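Local coordinates for malonyl CoA-acyl carrier protein transacylase (PDB 3IM9), which transfers the malonyl group from malonyl-CoA to holo-acyl carrier protein, supplying malonyl-ACP for fatty acid biosynthesis, at residues L48-M56 and N69-H77; A80-L88 and I303-N313. All blocks are in the same frame, centred on the assembly; numbering follows the deposited sequence.

Contact 1: L48-M56 and N69-H77; sequences LDFDILETM and NTQPALLTH
Pro72 O is gripped twice from within its own helix, by Thr76 OG1 at 2.7 Å and by Thr76 N, which reach it from opposite faces of its carbonyl plane; both residues also face segment 48-56. Phe50 turns the edge of its ring, at CZ, to Pro72 CG, and Leu48 CD1 closes on Pro72 CB at 3.8 Å. Asn69 OD1 sits 3.6 Å from Phe50 CE2, over one face of the ring and offset toward its rim, with amide and ring planes 45° apart. The same oxygen accepts from Arg120 NH1 while ND2 donates to Lys63 O, so the amide is gripped at both ends. Ile52 extends CG1 away from its own backbone N (chi1 -179°), which carries CD1 to 3.8 Å from Ala73 N. One turn on, Met56 lays CG against Ala73 CB at 3.7 Å; its chain then bends at chi3, bringing CE to Ala73 O and His77 CB. This buried, largely apolar packing, crossed by no hydrogen bond, joins the short helix 52-57 to helix 67-84 within the acyl transferase domain, their segments crossing at -88°. Helix 35-47 packs on Leu53 and Thr76, and helix 112-128 touches Phe50, Gln71, Leu75 and Thr76.

Contact 2: A80-L88 and I303-N313; sequences ALLAALKNL and IQTLEDVKGWN
Trp312 projects from the last turn of helix 306-312 onto the chain that leaves helix 67-84. Its CB already meets Leu85 CD2 at 3.8 Å, and CG lies as far from the same methyl; with CG set opposite the backbone N (chi1 174°), the indole is carried on across residues 85-88. CD1 comes closest to Leu85 CD2, at 3.6 Å. Next along the ring, NE1 donates to Lys86 O at 2.9 Å, a bond bent to 139° at the hydrogen although the oxygen lies almost in the indole plane. On the benzo part, CE2 and CZ2 meet Leu88 CD1, which comes in obliquely, 3.6 Å from CZ2. Helix 306-312 follows strand 299-303, an outermost strand of the four-stranded parallel sheet, and its start is a capping box: Asp308 N donates to Thr305 OG1, while Thr305 N reaches Asp308 OD2 from above the carboxylate plane. Gln304 N uses the anti lone pair of that OD2, so two amides hold the oxygen. Deeper in, Val309 divides its methyls between two neighbours. CG1 presses on Ala84 CB at 3.6 Å, and CG2 meets Leu81 CD2 at 3.7 Å. The other branch of Leu81, CD1, rests on Ile303 O, and Leu85 CD1 faces Ile303 CG2 at 4.2 Å. Behind these leucines stands strand 275-281, whose Ile281 touches Leu81, Leu85 and Leu88, while its Ile279 packs on Trp312.

Helix 67-84 serves both contacts: residues 69-77 take up the short helix 52-57 in contact 1, and its C-terminal end, with the chain beyond it, receives helix 306-312 in contact 2. Their centres are about 20 Å apart, yet they meet directly where His77 CE1 packs against Gln304 O at 3.6 Å. Contact 1 lies nearer the working part of the enzyme, the side chain of Pro72 being about 12 Å from that of Ser97, the probable nucleophile, and about 12 Å from the bound calcium ion. From the same helix, Gln71 hydrogen-bonds Arg122, a calcium-site residue. Contact 2 is away from these sites, joining the C-terminal helix to the body of the fold.

Contact 1: L48-M56 and N69-H77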
loop_
_atom_site.group_PDB
_atom_site.type_symbol
_atom_site.label_atom_id
_atom_site.label_comp_id
_atom_site.label_asym_id
_atom_site.label_seq_id
_atom_site.Cartn_x
_atom_site.Cartn_y
_atom_site.Cartn_z
ATOM N N LEU A 48 -11.648 -6.129 16.094
ATOM C CA LEU A 48 -11.926 -4.717 15.927
ATOM C C LEU A 48 -13.172 -4.189 16.631
ATOM O O LEU A 48 -14.196 -4.941 16.750
ATOM C CB LEU A 48 -11.983 -4.427 14.404
ATOM C CG LEU A 48 -10.633 -4.693 13.693
ATOM C CD1 LEU A 48 -10.758 -4.738 12.258
ATOM C CD2 LEU A 48 -9.577 -3.600 14.061
ATOM N N ASP A 49 -13.133 -2.904 16.958
ATOM C CA ASP A 49 -14.200 -2.231 17.692
ATOM C C ASP A 49 -15.291 -1.651 16.773
ATOM O O ASP A 49 -16.113 -0.846 17.218
ATOM C CB ASP A 49 -13.585 -1.115 18.622
ATOM C CG ASP A 49 -12.995 0.059 17.874
ATOM O OD1 ASP A 49 -12.998 0.126 16.632
ATOM O OD2 ASP A 49 -12.422 0.952 18.608
ATOM N N PHE A 50 -15.292 -1.994 15.468
ATOM C CA PHE A 50 -16.429 -1.649 14.643
ATOM C C PHE A 50 -16.744 -2.893 13.800
ATOM O O PHE A 50 -15.953 -3.886 13.840
ATOM C CB PHE A 50 -16.101 -0.452 13.725
ATOM C CG PHE A 50 -15.083 -0.780 12.595
ATOM C CD1 PHE A 50 -13.708 -0.932 12.897
ATOM C CD2 PHE A 50 -15.487 -0.782 11.241
ATOM C CE1 PHE A 50 -12.768 -1.200 11.875
ATOM C CE2 PHE A 50 -14.598 -1.081 10.259
ATOM C CZ PHE A 50 -13.184 -1.258 10.576
ATOM N N ASP A 51 -17.875 -2.850 13.064
ATOM C CA ASP A 51 -18.306 -4.016 12.307
ATOM C C ASP A 51 -17.568 -4.017 10.984
ATOM O O ASP A 51 -18.048 -3.538 9.916
ATOM C CB ASP A 51 -19.816 -4.002 12.092
ATOM C CG ASP A 51 -20.323 -5.309 11.605
ATOM O OD1 ASP A 51 -19.571 -6.105 11.009
ATOM O OD2 ASP A 51 -21.551 -5.538 11.782
ATOM N N ILE A 52 -16.364 -4.563 11.058
ATOM C CA ILE A 52 -15.484 -4.574 9.842
ATOM C C ILE A 52 -16.086 -5.365 8.687
ATOM O O ILE A 52 -16.023 -4.962 7.541
ATOM C CB ILE A 52 -14.041 -5.128 10.186
ATOM C CG1 ILE A 52 -13.130 -5.103 8.938
ATOM C CG2 ILE A 52 -14.186 -6.485 10.945
ATOM C CD1 ILE A 52 -12.795 -3.747 8.488
ATOM N N LEU A 53 -16.721 -6.499 9.013
ATOM C CA LEU A 53 -17.261 -7.260 7.909
ATOM C C LEU A 53 -18.473 -6.586 7.213
ATOM O O LEU A 53 -18.571 -6.634 5.988
ATOM C CB LEU A 53 -17.605 -8.743 8.320
ATOM C CG LEU A 53 -16.425 -9.477 8.997
ATOM C CD1 LEU A 53 -16.851 -10.936 9.254
ATOM C CD2 LEU A 53 -15.192 -9.491 8.091
ATOM N N GLU A 54 -19.323 -5.932 8.011
ATOM C CA GLU A 54 -20.451 -5.179 7.403
ATOM C C GLU A 54 -19.864 -4.068 6.532
ATOM O O GLU A 54 -20.257 -3.879 5.393
ATOM C CB GLU A 54 -21.301 -4.604 8.504
ATOM C CG GLU A 54 -22.585 -3.919 7.867
ATOM C CD GLU A 54 -22.393 -2.627 7.141
ATOM O OE1 GLU A 54 -21.576 -1.816 7.598
ATOM O OE2 GLU A 54 -23.115 -2.448 6.140
ATOM N N THR A 55 -18.792 -3.475 7.059
ATOM C CA THR A 55 -18.179 -2.327 6.350
ATOM C C THR A 55 -17.576 -2.781 5.023
ATOM O O THR A 55 -17.735 -2.093 3.981
ATOM C CB THR A 55 -17.168 -1.623 7.226
ATOM O OG1 THR A 55 -17.826 -1.148 8.392
ATOM C CG2 THR A 55 -16.573 -0.343 6.507
ATOM N N MET A 56 -16.960 -3.987 5.021
ATOM C CA MET A 56 -16.399 -4.555 3.804
ATOM C C MET A 56 -17.512 -5.006 2.793
ATOM O O MET A 56 -17.423 -4.802 1.567
ATOM C CB MET A 56 -15.523 -5.777 4.111
ATOM C CG MET A 56 -14.222 -5.288 4.822
ATOM S SD MET A 56 -13.296 -6.661 5.497
ATOM C CE MET A 56 -12.686 -7.467 3.982
ATOM N N ASN A 69 -11.000 2.888 8.563
ATOM C CA ASN A 69 -11.705 1.634 8.202
ATOM C C ASN A 69 -11.096 0.911 7.027
ATOM O O ASN A 69 -10.974 -0.328 7.045
ATOM C CB ASN A 69 -13.162 1.893 7.894
ATOM C CG ASN A 69 -13.823 2.735 8.971
ATOM O OD1 ASN A 69 -13.682 2.449 10.155
ATOM N ND2 ASN A 69 -14.574 3.799 8.554
ATOM N N THR A 70 -10.636 1.654 6.003
ATOM C CA THR A 70 -10.168 0.979 4.798
ATOM C C THR A 70 -8.899 0.202 5.109
ATOM O O THR A 70 -8.665 -0.857 4.506
ATOM C CB THR A 70 -9.720 2.014 3.717
ATOM O OG1 THR A 70 -10.621 3.178 3.756
ATOM C CG2 THR A 70 -9.862 1.297 2.374
ATOM N N GLN A 71 -8.039 0.744 5.966
ATOM C CA GLN A 71 -6.750 0.047 6.216
ATOM C C GLN A 71 -6.947 -1.387 6.773
ATOM O O GLN A 71 -6.410 -2.333 6.198
ATOM C CB GLN A 71 -5.811 0.872 7.062
ATOM C CG GLN A 71 -5.332 2.140 6.284
ATOM C CD GLN A 71 -4.239 2.888 6.980
ATOM O OE1 GLN A 71 -3.332 2.290 7.598
ATOM N NE2 GLN A 71 -4.305 4.253 6.930
ATOM N N PRO A 72 -7.684 -1.558 7.874
ATOM C CA PRO A 72 -7.895 -2.934 8.342
ATOM C C PRO A 72 -8.741 -3.718 7.354
ATOM O O PRO A 72 -8.508 -4.935 7.241
ATOM C CB PRO A 72 -8.680 -2.763 9.695
ATOM C CG PRO A 72 -9.199 -1.326 9.658
ATOM C CD PRO A 72 -8.157 -0.553 8.851
ATOM N N ALA A 73 -9.622 -3.067 6.576
ATOM C CA ALA A 73 -10.373 -3.844 5.571
ATOM C C ALA A 73 -9.480 -4.437 4.490
ATOM O O ALA A 73 -9.611 -5.604 4.130
ATOM C CB ALA A 73 -11.385 -2.850 4.917
ATOM N N LEU A 74 -8.517 -3.683 3.993
ATOM C CA LEU A 74 -7.616 -4.149 2.959
ATOM C C LEU A 74 -6.686 -5.211 3.534
ATOM O O LEU A 74 -6.446 -6.204 2.834
ATOM C CB LEU A 74 -6.789 -2.956 2.434
ATOM C CG LEU A 74 -7.545 -2.004 1.496
ATOM C CD1 LEU A 74 -6.832 -0.626 1.440
ATOM C CD2 LEU A 74 -7.674 -2.590 0.095
ATOM N N LEU A 75 -6.099 -4.950 4.713
ATOM C CA LEU A 75 -5.266 -6.001 5.318
ATOM C C LEU A 75 -6.030 -7.308 5.470
ATOM O O LEU A 75 -5.455 -8.388 5.193
ATOM C CB LEU A 75 -4.740 -5.491 6.683
ATOM C CG LEU A 75 -3.752 -6.483 7.312
ATOM C CD1 LEU A 75 -2.357 -6.194 6.806
ATOM C CD2 LEU A 75 -3.769 -6.246 8.816
ATOM N N THR A 76 -7.291 -7.191 5.935
ATOM C CA THR A 76 -8.078 -8.385 6.184
ATOM C C THR A 76 -8.356 -9.113 4.871
ATOM O O THR A 76 -8.187 -10.369 4.781
ATOM C CB THR A 76 -9.381 -7.991 6.804
ATOM O OG1 THR A 76 -9.037 -7.459 8.113
ATOM C CG2 THR A 76 -10.295 -9.220 7.026
ATOM N N HIS A 77 -8.720 -8.406 3.792
ATOM C CA HIS A 77 -9.036 -9.063 2.522
ATOM C C HIS A 77 -7.786 -9.724 1.947
ATOM O O HIS A 77 -7.807 -10.918 1.596
ATOM C CB HIS A 77 -9.542 -7.994 1.559
ATOM C CG HIS A 77 -10.118 -8.542 0.269
ATOM N ND1 HIS A 77 -10.297 -9.883 -0.050
ATOM C CD2 HIS A 77 -10.577 -7.811 -0.762
ATOM C CE1 HIS A 77 -10.887 -9.936 -1.252
ATOM N NE2 HIS A 77 -11.029 -8.683 -1.702
#

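Contact 2: A80-L88 and I303-N313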
loop_
_atom_site.group_PDB
_atom_site.type_symbol
_atom_site.label_atom_id
_atom_site.label_comp_id
_atom_site.label_asym_id
_atom_site.label_seq_id
_atom_site.Cartn_x
_atom_site.Cartn_y
_atom_site.Cartn_z
ATOM N N ALA A 80 -6.796 -12.742 4.064
ATOM C CA ALA A 80 -7.758 -13.861 3.962
ATOM C C ALA A 80 -7.482 -14.619 2.685
ATOM O O ALA A 80 -7.455 -15.857 2.659
ATOM C CB ALA A 80 -9.215 -13.323 3.971
ATOM N N LEU A 81 -7.241 -13.891 1.593
ATOM C CA LEU A 81 -6.845 -14.529 0.330
ATOM C C LEU A 81 -5.572 -15.277 0.508
ATOM O O LEU A 81 -5.412 -16.424 0.007
ATOM C CB LEU A 81 -6.724 -13.547 -0.836
ATOM C CG LEU A 81 -7.993 -12.883 -1.300
ATOM C CD1 LEU A 81 -7.692 -11.703 -2.207
ATOM C CD2 LEU A 81 -8.867 -13.845 -2.099
ATOM N N LEU A 82 -4.574 -14.644 1.107
ATOM C CA LEU A 82 -3.270 -15.266 1.312
ATOM C C LEU A 82 -3.416 -16.585 2.088
ATOM O O LEU A 82 -2.788 -17.556 1.684
ATOM C CB LEU A 82 -2.344 -14.201 2.007
ATOM C CG LEU A 82 -0.911 -14.696 2.184
ATOM C CD1 LEU A 82 -0.251 -14.687 0.859
ATOM C CD2 LEU A 82 -0.309 -13.675 3.051
ATOM N N ALA A 83 -4.266 -16.623 3.123
ATOM C CA ALA A 83 -4.386 -17.818 4.027
ATOM C C ALA A 83 -5.000 -18.951 3.149
ATOM O O ALA A 83 -4.720 -20.110 3.436
ATOM C CB ALA A 83 -5.243 -17.461 5.177
ATOM N N ALA A 84 -5.787 -18.642 2.114
ATOM C CA ALA A 84 -6.505 -19.660 1.310
ATOM C C ALA A 84 -5.625 -20.230 0.225
ATOM O O ALA A 84 -5.961 -21.285 -0.347
ATOM C CB ALA A 84 -7.794 -19.105 0.701
ATOM N N LEU A 85 -4.553 -19.529 -0.180
ATOM C CA LEU A 85 -3.689 -19.947 -1.254
ATOM C C LEU A 85 -2.692 -21.032 -0.818
ATOM O O LEU A 85 -1.962 -20.902 0.208
ATOM C CB LEU A 85 -2.905 -18.735 -1.807
ATOM C CG LEU A 85 -3.811 -17.735 -2.549
ATOM C CD1 LEU A 85 -3.083 -16.406 -2.701
ATOM C CD2 LEU A 85 -4.075 -18.344 -3.968
ATOM N N LYS A 86 -2.634 -22.053 -1.653
ATOM C CA LYS A 86 -1.679 -23.182 -1.472
ATOM C C LYS A 86 -0.401 -23.025 -2.300
ATOM O O LYS A 86 -0.433 -22.624 -3.470
ATOM C CB LYS A 86 -2.358 -24.520 -1.840
ATOM C CG LYS A 86 -3.323 -25.073 -0.829
ATOM C CD LYS A 86 -3.846 -26.495 -1.280
ATOM C CE LYS A 86 -5.403 -26.659 -1.214
ATOM N NZ LYS A 86 -6.025 -26.378 0.136
ATOM N N ASN A 87 0.728 -23.400 -1.659
ATOM C CA ASN A 87 2.051 -23.362 -2.271
ATOM C C ASN A 87 2.324 -22.108 -3.008
ATOM O O ASN A 87 2.643 -22.078 -4.229
ATOM C CB ASN A 87 2.209 -24.547 -3.200
ATOM C CG ASN A 87 2.332 -25.810 -2.434
ATOM O OD1 ASN A 87 3.121 -25.901 -1.464
ATOM N ND2 ASN A 87 1.542 -26.789 -2.817
ATOM N N LEU A 88 2.130 -21.046 -2.256
ATOM C CA LEU A 88 2.564 -19.805 -2.714
ATOM C C LEU A 88 3.939 -19.791 -2.031
ATOM O O LEU A 88 4.064 -19.962 -0.784
ATOM C CB LEU A 88 1.640 -18.755 -2.129
ATOM C CG LEU A 88 1.591 -17.419 -2.803
ATOM C CD1 LEU A 88 1.122 -17.495 -4.222
ATOM C CD2 LEU A 88 0.592 -16.687 -1.930
ATOM N N ILE A 303 -4.919 -12.043 -7.947
ATOM C CA ILE A 303 -5.797 -12.887 -7.107
ATOM C C ILE A 303 -6.745 -11.983 -6.354
ATOM O O ILE A 303 -6.289 -11.249 -5.449
ATOM C CB ILE A 303 -4.997 -13.805 -6.119
ATOM C CG1 ILE A 303 -3.924 -14.577 -6.875
ATOM C CG2 ILE A 303 -5.925 -14.700 -5.284
ATOM C CD1 ILE A 303 -4.422 -15.556 -7.797
ATOM N N GLN A 304 -8.013 -11.996 -6.767
ATOM C CA GLN A 304 -9.039 -11.075 -6.196
ATOM C C GLN A 304 -10.173 -11.858 -5.522
ATOM O O GLN A 304 -10.735 -11.401 -4.527
ATOM C CB GLN A 304 -9.634 -10.175 -7.285
ATOM C CG GLN A 304 -8.638 -9.246 -7.936
ATOM C CD GLN A 304 -9.255 -8.440 -9.028
ATOM O OE1 GLN A 304 -8.674 -8.280 -10.114
ATOM N NE2 GLN A 304 -10.353 -7.850 -8.737
ATOM N N THR A 305 -10.474 -13.046 -6.081
ATOM C CA THR A 305 -11.692 -13.750 -5.634
ATOM C C THR A 305 -11.400 -15.147 -5.180
ATOM O O THR A 305 -10.321 -15.676 -5.459
ATOM C CB THR A 305 -12.616 -13.876 -6.890
ATOM O OG1 THR A 305 -12.039 -14.709 -7.890
ATOM C CG2 THR A 305 -12.962 -12.455 -7.534
ATOM N N LEU A 306 -12.434 -15.759 -4.595
ATOM C CA LEU A 306 -12.357 -17.204 -4.245
ATOM C C LEU A 306 -12.129 -18.028 -5.506
ATOM O O LEU A 306 -11.353 -18.993 -5.481
ATOM C CB LEU A 306 -13.661 -17.592 -3.551
ATOM C CG LEU A 306 -13.619 -19.069 -3.101
ATOM C CD1 LEU A 306 -12.449 -19.405 -2.147
ATOM C CD2 LEU A 306 -14.974 -19.299 -2.490
ATOM N N GLU A 307 -12.753 -17.651 -6.644
ATOM C CA GLU A 307 -12.502 -18.383 -7.883
ATOM C C GLU A 307 -11.041 -18.275 -8.340
ATOM O O GLU A 307 -10.457 -19.261 -8.845
ATOM C CB GLU A 307 -13.432 -17.960 -9.051
ATOM C CG GLU A 307 -14.891 -18.321 -8.750
ATOM C CD GLU A 307 -15.080 -19.813 -8.608
ATOM O OE1 GLU A 307 -14.819 -20.517 -9.604
ATOM O OE2 GLU A 307 -15.517 -20.234 -7.530
ATOM N N ASP A 308 -10.402 -17.116 -8.145
ATOM C CA ASP A 308 -8.994 -17.005 -8.473
ATOM C C ASP A 308 -8.144 -17.890 -7.554
ATOM O O ASP A 308 -7.173 -18.445 -8.037
ATOM C CB ASP A 308 -8.485 -15.566 -8.231
ATOM C CG ASP A 308 -9.102 -14.555 -9.225
ATOM O OD1 ASP A 308 -9.518 -14.964 -10.319
ATOM O OD2 ASP A 308 -9.196 -13.355 -8.918
ATOM N N VAL A 309 -8.485 -17.914 -6.267
ATOM C CA VAL A 309 -7.807 -18.816 -5.290
ATOM C C VAL A 309 -7.949 -20.286 -5.768
ATOM O O VAL A 309 -6.973 -21.009 -5.778
ATOM C CB VAL A 309 -8.398 -18.682 -3.916
ATOM C CG1 VAL A 309 -7.840 -19.761 -2.882
ATOM C CG2 VAL A 309 -8.087 -17.244 -3.348
ATOM N N LYS A 310 -9.159 -20.695 -6.138
ATOM C CA LYS A 310 -9.365 -22.078 -6.595
ATOM C C LYS A 310 -8.561 -22.324 -7.844
ATOM O O LYS A 310 -7.950 -23.419 -7.992
ATOM C CB LYS A 310 -10.844 -22.300 -6.840
ATOM C CG LYS A 310 -11.678 -22.393 -5.603
ATOM C CD LYS A 310 -13.187 -22.470 -6.043
ATOM C CE LYS A 310 -14.161 -22.577 -4.914
ATOM N NZ LYS A 310 -15.611 -22.555 -5.454
ATOM N N GLY A 311 -8.517 -21.388 -8.783
ATOM C CA GLY A 311 -7.783 -21.598 -9.989
ATOM C C GLY A 311 -6.284 -21.759 -9.671
ATOM O O GLY A 311 -5.608 -22.597 -10.277
ATOM N N TRP A 312 -5.723 -20.924 -8.785
ATOM C CA TRP A 312 -4.309 -21.045 -8.402
ATOM C C TRP A 312 -4.111 -22.402 -7.721
ATOM O O TRP A 312 -3.132 -23.122 -8.047
ATOM C CB TRP A 312 -3.869 -19.874 -7.463
ATOM C CG TRP A 312 -2.437 -20.077 -6.938
ATOM C CD1 TRP A 312 -2.075 -20.723 -5.818
ATOM C CD2 TRP A 312 -1.259 -19.577 -7.538
ATOM N NE1 TRP A 312 -0.689 -20.727 -5.691
ATOM C CE2 TRP A 312 -0.169 -20.037 -6.748
ATOM C CE3 TRP A 312 -0.996 -18.878 -8.723
ATOM C CZ2 TRP A 312 1.127 -19.754 -7.058
ATOM C CZ3 TRP A 312 0.322 -18.614 -9.048
ATOM C CH2 TRP A 312 1.351 -19.082 -8.234
ATOM N N ASN A 313 -5.000 -22.774 -6.809
ATOM C CA ASN A 313 -4.787 -23.992 -5.997
ATOM C C ASN A 313 -4.973 -25.229 -6.893
ATOM O O ASN A 313 -4.311 -26.229 -6.599
ATOM C CB ASN A 313 -5.738 -24.108 -4.853
ATOM C CG ASN A 313 -5.437 -23.102 -3.741
ATOM O OD1 ASN A 313 -6.231 -22.934 -2.819
ATOM N ND2 ASN A 313 -4.265 -22.503 -3.824
#